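Local coordinates for uncharacterized protein (Bacteroides fragilis, PDB 3EUR) that is of unknown function but has a thioredoxin-like fold, consistent with a relation to thiol-disulfide redox proteins, at residues E48-E51 with G52-S56; P57-N60 with G61-A65; A131-Q134 with K135-Y139. One frame throughout, in Å; residues are numbered along the deposited sequence. Where two conformers were deposited one is given.

How the contacts relate
All three contacts are local and follow one another along the chain. Contact 1 lies on helix 44-55, contact 2 on helix 57-64 and contact 3 at the start of helix 133-141. The centres of contacts 1 and 2, and of contacts 1 and 3, are about 12 Å apart. Those of contacts 2 and 3 are about 13 Å apart. Ser56 joins the three. It ends contact 1, caps the helix of contact 2, and its OG lies 2.7 Å from Glu137 OE2 of contact 3, a probable hydrogen bond. Leu53, Ile59 and Leu133 pack together where the three helices meet. The helix of contact 1 packs on the central sheet of the thioredoxin-like fold.

Contact 1: E48-E51 with G52-S56; sequences EMIE and GLKAS
Gly52 N, Leu53 N, Lys54 N and Ala55 N bond back to the carbonyls of Glu48, Met49, Ile50 and Glu51 in the regular i to i+4 pattern, with the Ala55 bond the most bent at 136°. On the inner side, selenomethionine Met49 meets Leu53. Met49 CG stands 4.2 Å from Leu53 CD1, and the two chains run obliquely past each other. Leu53 CG also lies 3.4 Å from Met49 O, the oxygen that accepts from Leu53 N. Both residues, with Ile50, rest on Phe37 of strand 33-38, and Met49 also touches Pro115. This is the helix that packs on the central sheet of the thioredoxin-like fold. Pro115, just before strand 116-120, is probably the counterpart of the proline found there in thioredoxins.

Ile50, which also touches Phe89 and Trp93, lies side by side with Lys54, and the two point the same way. The methyl Ile50 CG2 touches Lys54 CE at 3.7 Å. Lys54 stays extended beyond CG (chi2 176°), which carries NZ past the isoleucine to the backbone oxygen of Asp88. On the exposed side, in one of the two conformers of Glu51, a water links Glu51 OE2, at 2.6 Å, to Lys54 NZ, at 3.0 Å. Glu51 OE2 and Lys54 NZ do not meet directly, being 4.4 Å apart. Ser56 then leaves the helical conformation, and its OG accepts from Ile59 N as the N-cap of the next helix.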
loop_
_atom_site.group_PDB
_atom_site.type_symbol
_atom_site.label_atom_id
_atom_site.label_comp_id
_atom_site.label_asym_id
_atom_site.label_seq_id
_atom_site.Cartn_x
_atom_site.Cartn_y
_atom_site.Cartn_z
ATOM N N GLU A 48 13.173 -2.560 -5.007
ATOM C CA GLU A 48 12.927 -3.808 -5.695
ATOM C C GLU A 48 11.458 -4.201 -5.628
ATOM O O GLU A 48 10.954 -4.819 -6.574
ATOM C CB GLU A 48 13.824 -4.907 -5.150
ATOM C CG GLU A 48 15.321 -4.677 -5.450
ATOM C CD GLU A 48 15.650 -4.408 -6.934
ATOM O OE1 GLU A 48 15.348 -5.295 -7.795
ATOM O OE2 GLU A 48 16.222 -3.310 -7.226
HETATM N N MSE A 49 10.772 -3.865 -4.542
HETATM C CA MSE A 49 9.332 -4.163 -4.485
HETATM C C MSE A 49 8.559 -3.314 -5.493
HETATM O O MSE A 49 7.667 -3.824 -6.158
HETATM C CB MSE A 49 8.767 -3.956 -3.077
HETATM C CG MSE A 49 7.290 -4.430 -2.937
HETATM SE SE MSE A 49 6.649 -4.524 -1.118
HETATM C CE MSE A 49 7.514 -6.150 -0.603
ATOM N N ILE A 50 8.927 -2.041 -5.663
ATOM C CA ILE A 50 8.318 -1.219 -6.700
ATOM C C ILE A 50 8.523 -1.872 -8.063
ATOM O O ILE A 50 7.589 -2.025 -8.832
ATOM C CB ILE A 50 8.879 0.220 -6.723
ATOM C CG1 ILE A 50 8.439 1.002 -5.471
ATOM C CG2 ILE A 50 8.372 0.935 -7.939
ATOM C CD1 ILE A 50 9.090 2.397 -5.331
ATOM N N GLU A 51 9.758 -2.271 -8.344
ATOM C CA GLU A 51 10.048 -2.863 -9.614
ATOM C C GLU A 51 9.284 -4.161 -9.811
ATOM O O GLU A 51 8.755 -4.457 -10.897
ATOM C CB GLU A 51 11.558 -3.128 -9.693
ATOM C CG GLU A 51 12.330 -1.914 -10.152
ATOM C CD GLU A 51 12.121 -1.728 -11.642
ATOM O OE1 GLU A 51 12.585 -2.595 -12.393
ATOM O OE2 GLU A 51 11.426 -0.775 -12.060
ATOM N N GLY A 52 9.192 -4.950 -8.750
ATOM C CA GLY A 52 8.461 -6.191 -8.787
ATOM C C GLY A 52 6.993 -6.024 -9.060
ATOM O O GLY A 52 6.386 -6.805 -9.824
ATOM N N LEU A 53 6.392 -5.026 -8.408
ATOM C CA LEU A 53 4.972 -4.745 -8.633
ATOM C C LEU A 53 4.721 -4.293 -10.063
ATOM O O LEU A 53 3.754 -4.731 -10.698
ATOM C CB LEU A 53 4.516 -3.644 -7.658
ATOM C CG LEU A 53 4.307 -4.056 -6.205
ATOM C CD1 LEU A 53 4.304 -2.804 -5.318
ATOM C CD2 LEU A 53 3.026 -4.882 -6.042
ATOM N N LYS A 54 5.624 -3.470 -10.594
ATOM C CA LYS A 54 5.491 -3.015 -11.997
ATOM C C LYS A 54 5.614 -4.193 -12.979
ATOM O O LYS A 54 4.956 -4.214 -14.022
ATOM C CB LYS A 54 6.555 -1.977 -12.321
ATOM C CG LYS A 54 6.368 -0.691 -11.659
ATOM C CD LYS A 54 7.577 0.261 -11.977
ATOM C CE LYS A 54 7.387 1.644 -11.477
ATOM N NZ LYS A 54 8.533 2.488 -11.809
ATOM N N ALA A 55 6.462 -5.170 -12.663
ATOM C CA ALA A 55 6.799 -6.257 -13.605
ATOM C C ALA A 55 5.805 -7.401 -13.544
ATOM O O ALA A 55 5.661 -8.156 -14.502
ATOM C CB ALA A 55 8.188 -6.840 -13.317
ATOM N N SER A 56 5.086 -7.559 -12.443
ATOM C CA SER A 56 4.314 -8.775 -12.179
ATOM C C SER A 56 3.200 -8.992 -13.209
ATOM O O SER A 56 2.266 -8.192 -13.291
ATOM C CB SER A 56 3.637 -8.666 -10.823
ATOM O OG SER A 56 2.719 -9.700 -10.631
HETATM O O HOH W 1 10.947 1.255 -10.577
#

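Contact 2: P57-N60 with G61-A65; sequences PVIN and GFTAA
Helix 57-64 is a short surface helix, entered through Pro57 directly after the N-cap Ser56. Val58 and Phe62 touch across its first turn. Val58 CG1 comes to 4.3 Å from Phe62 CD1, a loose apolar contact. The ring turns its edge to the backbone, with Val58 O near the ring plane and 3.4 Å from Phe62 CD1. The same oxygen accepts the bond from Phe62 N, so the main chain and the ring edge of Phe62 both gather round it. Both side chains also touch Leu140 of helix 133-141.

One residue along the chain, Ile59 meets Thr63 through methyl groups. Ile59 CG2 and Thr63 CG2 are 4.1 Å apart. Thr63 N also bonds to Ile59 O, at 2.9 Å. Thr63 OG1 lies between its own backbone N and carbonyl carbon (chi1 61°). That torsion tucks the hydroxyl against the preceding turn, 3.2 Å from Asn60 O and 3.4 Å from Ile59 O. Asn60 O also accepts from Ala64 N.

Phe62 and Thr63 both reach Leu68, at the start of strand 68-74. With helix 44-55, this helix forms part of the connection between the adjacent parallel strands 33-38 and 68-74, the beta-alpha-beta crossover of thioredoxin-like folds.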
loop_
_atom_site.group_PDB
_atom_site.type_symbol
_atom_site.label_atom_id
_atom_site.label_comp_id
_atom_site.label_asym_id
_atom_site.label_seq_id
_atom_site.Cartn_x
_atom_site.Cartn_y
_atom_site.Cartn_z
ATOM N N PRO A 57 3.235 -10.109 -13.945
ATOM C CA PRO A 57 2.136 -10.408 -14.864
ATOM C C PRO A 57 0.796 -10.465 -14.141
ATOM O O PRO A 57 -0.193 -9.883 -14.597
ATOM C CB PRO A 57 2.525 -11.777 -15.439
ATOM C CG PRO A 57 4.020 -11.708 -15.449
ATOM C CD PRO A 57 4.377 -11.005 -14.167
ATOM N N VAL A 58 0.737 -11.183 -13.030
ATOM C CA VAL A 58 -0.530 -11.349 -12.345
ATOM C C VAL A 58 -1.101 -10.043 -11.845
ATOM O O VAL A 58 -2.270 -9.722 -12.049
ATOM C CB VAL A 58 -0.469 -12.410 -11.234
ATOM C CG1 VAL A 58 -1.681 -12.359 -10.338
ATOM C CG2 VAL A 58 -0.221 -13.777 -11.828
ATOM N N ILE A 59 -0.278 -9.253 -11.187
ATOM C CA ILE A 59 -0.797 -8.001 -10.654
ATOM C C ILE A 59 -1.217 -7.091 -11.781
ATOM O O ILE A 59 -2.265 -6.430 -11.680
ATOM C CB ILE A 59 0.201 -7.363 -9.667
ATOM C CG1 ILE A 59 0.254 -8.278 -8.381
ATOM C CG2 ILE A 59 -0.184 -5.903 -9.374
ATOM C CD1 ILE A 59 1.372 -8.162 -7.335
ATOM N N ASN A 60 -0.411 -7.003 -12.844
ATOM C CA ASN A 60 -0.731 -6.172 -14.030
ATOM C C ASN A 60 -2.074 -6.594 -14.678
ATOM O O ASN A 60 -2.824 -5.772 -15.161
ATOM C CB ASN A 60 0.420 -6.174 -15.069
ATOM C CG ASN A 60 1.495 -5.160 -14.722
ATOM O OD1 ASN A 60 2.366 -5.363 -13.782
ATOM N ND2 ASN A 60 1.319 -3.995 -15.289
ATOM N N GLY A 61 -2.385 -7.881 -14.693
ATOM C CA GLY A 61 -3.660 -8.308 -15.240
ATOM C C GLY A 61 -4.798 -7.751 -14.393
ATOM O O GLY A 61 -5.823 -7.280 -14.916
ATOM N N PHE A 62 -4.658 -7.827 -13.084
ATOM C CA PHE A 62 -5.700 -7.324 -12.184
ATOM C C PHE A 62 -5.824 -5.782 -12.204
ATOM O O PHE A 62 -6.948 -5.270 -12.104
ATOM C CB PHE A 62 -5.438 -7.806 -10.759
ATOM C CG PHE A 62 -6.034 -9.179 -10.476
ATOM C CD1 PHE A 62 -5.442 -10.338 -10.972
ATOM C CD2 PHE A 62 -7.191 -9.319 -9.755
ATOM C CE1 PHE A 62 -5.987 -11.562 -10.727
ATOM C CE2 PHE A 62 -7.724 -10.531 -9.492
ATOM C CZ PHE A 62 -7.129 -11.689 -10.012
ATOM N N THR A 63 -4.699 -5.086 -12.310
ATOM C CA THR A 63 -4.779 -3.640 -12.399
ATOM C C THR A 63 -5.420 -3.210 -13.747
ATOM O O THR A 63 -6.236 -2.291 -13.787
ATOM C CB THR A 63 -3.466 -2.951 -12.147
ATOM O OG1 THR A 63 -2.516 -3.339 -13.104
ATOM C CG2 THR A 63 -2.932 -3.188 -10.777
ATOM N N ALA A 64 -5.022 -3.869 -14.823
ATOM C CA ALA A 64 -5.558 -3.517 -16.148
ATOM C C ALA A 64 -7.051 -3.768 -16.243
ATOM O O ALA A 64 -7.761 -3.005 -16.923
ATOM C CB ALA A 64 -4.816 -4.274 -17.241
ATOM N N ALA A 65 -7.540 -4.787 -15.549
ATOM C CA ALA A 65 -8.959 -5.105 -15.512
ATOM C C ALA A 65 -9.725 -4.238 -14.497
ATOM O O ALA A 65 -10.912 -4.433 -14.347
ATOM C CB ALA A 65 -9.179 -6.597 -15.176
#

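Contact 3: A131-Q134 with K135-Y139; sequences ATLQ and KVEQY
The carboxylate of Glu137 reaches back to the first turn of its helix, and its two oxygens have different neighbours. OE1 of Glu137 packs against Gln134 CA at 3.3 Å and lies 3.6 Å from Leu133 O. OE2 turns the other way, to the hydroxyl of Ser56. Glu137 is extended beyond CG (chi2 172°), which gives it the length to reach both.

The turn is the N-capped start of the last helix, which follows the edge strand 126-131 of the thioredoxin-like sheet. Thr132 is the N-cap. Its OG1 accepts from Lys135 N at 3.1 Å, with an N-H...O angle of 153°. The hydroxyl sits between the backbone N and carbonyl carbon of Thr132 (chi1 64°), which turns it towards Lys135 N. The side chains of Thr132 and Lys135 cross at about a right angle, with Thr132 OG1 3.4 Å from Lys135 CB. Thr132 O accepts separately from Val136 N.

On the sheet side of the helix, Val136 touches Leu117 and Leu128. Ala131, just before the cap, packs on the same turn through its CB. Ala131 CB lies 3.9 Å from Val136 CG2 and 4.1 Å from Lys135 CG.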
loop_
_atom_site.group_PDB
_atom_site.type_symbol
_atom_site.label_atom_id
_atom_site.label_comp_id
_atom_site.label_asym_id
_atom_site.label_seq_id
_atom_site.Cartn_x
_atom_site.Cartn_y
_atom_site.Cartn_z
ATOM N N ALA A 131 2.277 -9.897 3.370
ATOM C CA ALA A 131 2.565 -10.881 2.348
ATOM C C ALA A 131 3.736 -10.468 1.501
ATOM O O ALA A 131 3.919 -9.294 1.215
ATOM C CB ALA A 131 1.304 -11.084 1.486
ATOM N N THR A 132 4.501 -11.449 1.036
ATOM C CA THR A 132 5.407 -11.197 -0.026
ATOM C C THR A 132 4.679 -10.940 -1.341
ATOM O O THR A 132 3.520 -11.343 -1.509
ATOM C CB THR A 132 6.348 -12.398 -0.233
ATOM O OG1 THR A 132 5.560 -13.498 -0.625
ATOM C CG2 THR A 132 7.170 -12.724 1.045
ATOM N N LEU A 133 5.358 -10.314 -2.297
ATOM C CA LEU A 133 4.772 -10.138 -3.600
ATOM C C LEU A 133 4.376 -11.471 -4.197
ATOM O O LEU A 133 3.284 -11.624 -4.778
ATOM C CB LEU A 133 5.725 -9.382 -4.516
ATOM C CG LEU A 133 5.136 -9.046 -5.895
ATOM C CD1 LEU A 133 3.789 -8.352 -5.813
ATOM C CD2 LEU A 133 6.124 -8.155 -6.638
ATOM N N GLN A 134 5.234 -12.494 -4.074
ATOM C CA GLN A 134 4.878 -13.775 -4.668
ATOM C C GLN A 134 3.652 -14.420 -4.033
ATOM O O GLN A 134 2.850 -15.073 -4.712
ATOM C CB GLN A 134 6.089 -14.683 -4.738
ATOM C CG GLN A 134 6.617 -15.188 -3.459
ATOM C CD GLN A 134 7.779 -16.163 -3.708
ATOM O OE1 GLN A 134 8.761 -15.735 -4.160
ATOM N NE2 GLN A 134 7.615 -17.430 -3.397
ATOM N N LYS A 135 3.450 -14.207 -2.739
ATOM C CA LYS A 135 2.239 -14.717 -2.103
ATOM C C LYS A 135 0.977 -13.986 -2.625
ATOM O O LYS A 135 -0.041 -14.588 -2.834
ATOM C CB LYS A 135 2.355 -14.582 -0.596
ATOM C CG LYS A 135 1.185 -14.985 0.188
ATOM C CD LYS A 135 0.879 -16.442 0.045
ATOM C CE LYS A 135 -0.169 -16.888 1.084
ATOM N NZ LYS A 135 -0.838 -18.162 0.629
ATOM N N VAL A 136 1.082 -12.674 -2.835
ATOM C CA VAL A 136 -0.037 -11.935 -3.425
ATOM C C VAL A 136 -0.340 -12.490 -4.823
ATOM O O VAL A 136 -1.508 -12.725 -5.154
ATOM C CB VAL A 136 0.258 -10.421 -3.479
ATOM C CG1 VAL A 136 -0.832 -9.661 -4.244
ATOM C CG2 VAL A 136 0.425 -9.846 -2.061
ATOM N N GLU A 137 0.694 -12.739 -5.622
ATOM C CA GLU A 137 0.483 -13.257 -6.972
ATOM C C GLU A 137 -0.189 -14.618 -6.922
ATOM O O GLU A 137 -1.088 -14.922 -7.693
ATOM C CB GLU A 137 1.811 -13.351 -7.737
ATOM C CG GLU A 137 2.480 -12.026 -8.005
ATOM C CD GLU A 137 3.858 -12.237 -8.587
ATOM O OE1 GLU A 137 4.719 -12.827 -7.871
ATOM O OE2 GLU A 137 4.107 -11.811 -9.741
ATOM N N GLN A 138 0.291 -15.488 -6.023
ATOM C CA GLN A 138 -0.298 -16.805 -5.894
ATOM C C GLN A 138 -1.772 -16.742 -5.506
ATOM O O GLN A 138 -2.604 -17.458 -6.062
ATOM C CB GLN A 138 0.499 -17.630 -4.888
ATOM C CG GLN A 138 0.165 -19.083 -4.939
ATOM C CD GLN A 138 0.725 -19.855 -3.773
ATOM O OE1 GLN A 138 1.848 -19.594 -3.304
ATOM N NE2 GLN A 138 -0.068 -20.828 -3.280
ATOM N N TYR A 139 -2.089 -15.880 -4.555
ATOM C CA TYR A 139 -3.476 -15.735 -4.097
ATOM C C TYR A 139 -4.371 -15.296 -5.243
ATOM O O TYR A 139 -5.449 -15.829 -5.462
ATOM C CB TYR A 139 -3.485 -14.714 -2.970
ATOM C CG TYR A 139 -4.840 -14.542 -2.345
ATOM C CD1 TYR A 139 -5.188 -15.235 -1.207
ATOM C CD2 TYR A 139 -5.787 -13.706 -2.887
ATOM C CE1 TYR A 139 -6.431 -15.104 -0.615
ATOM C CE2 TYR A 139 -7.047 -13.573 -2.309
ATOM C CZ TYR A 139 -7.355 -14.279 -1.179
ATOM O OH TYR A 139 -8.589 -14.176 -0.567
#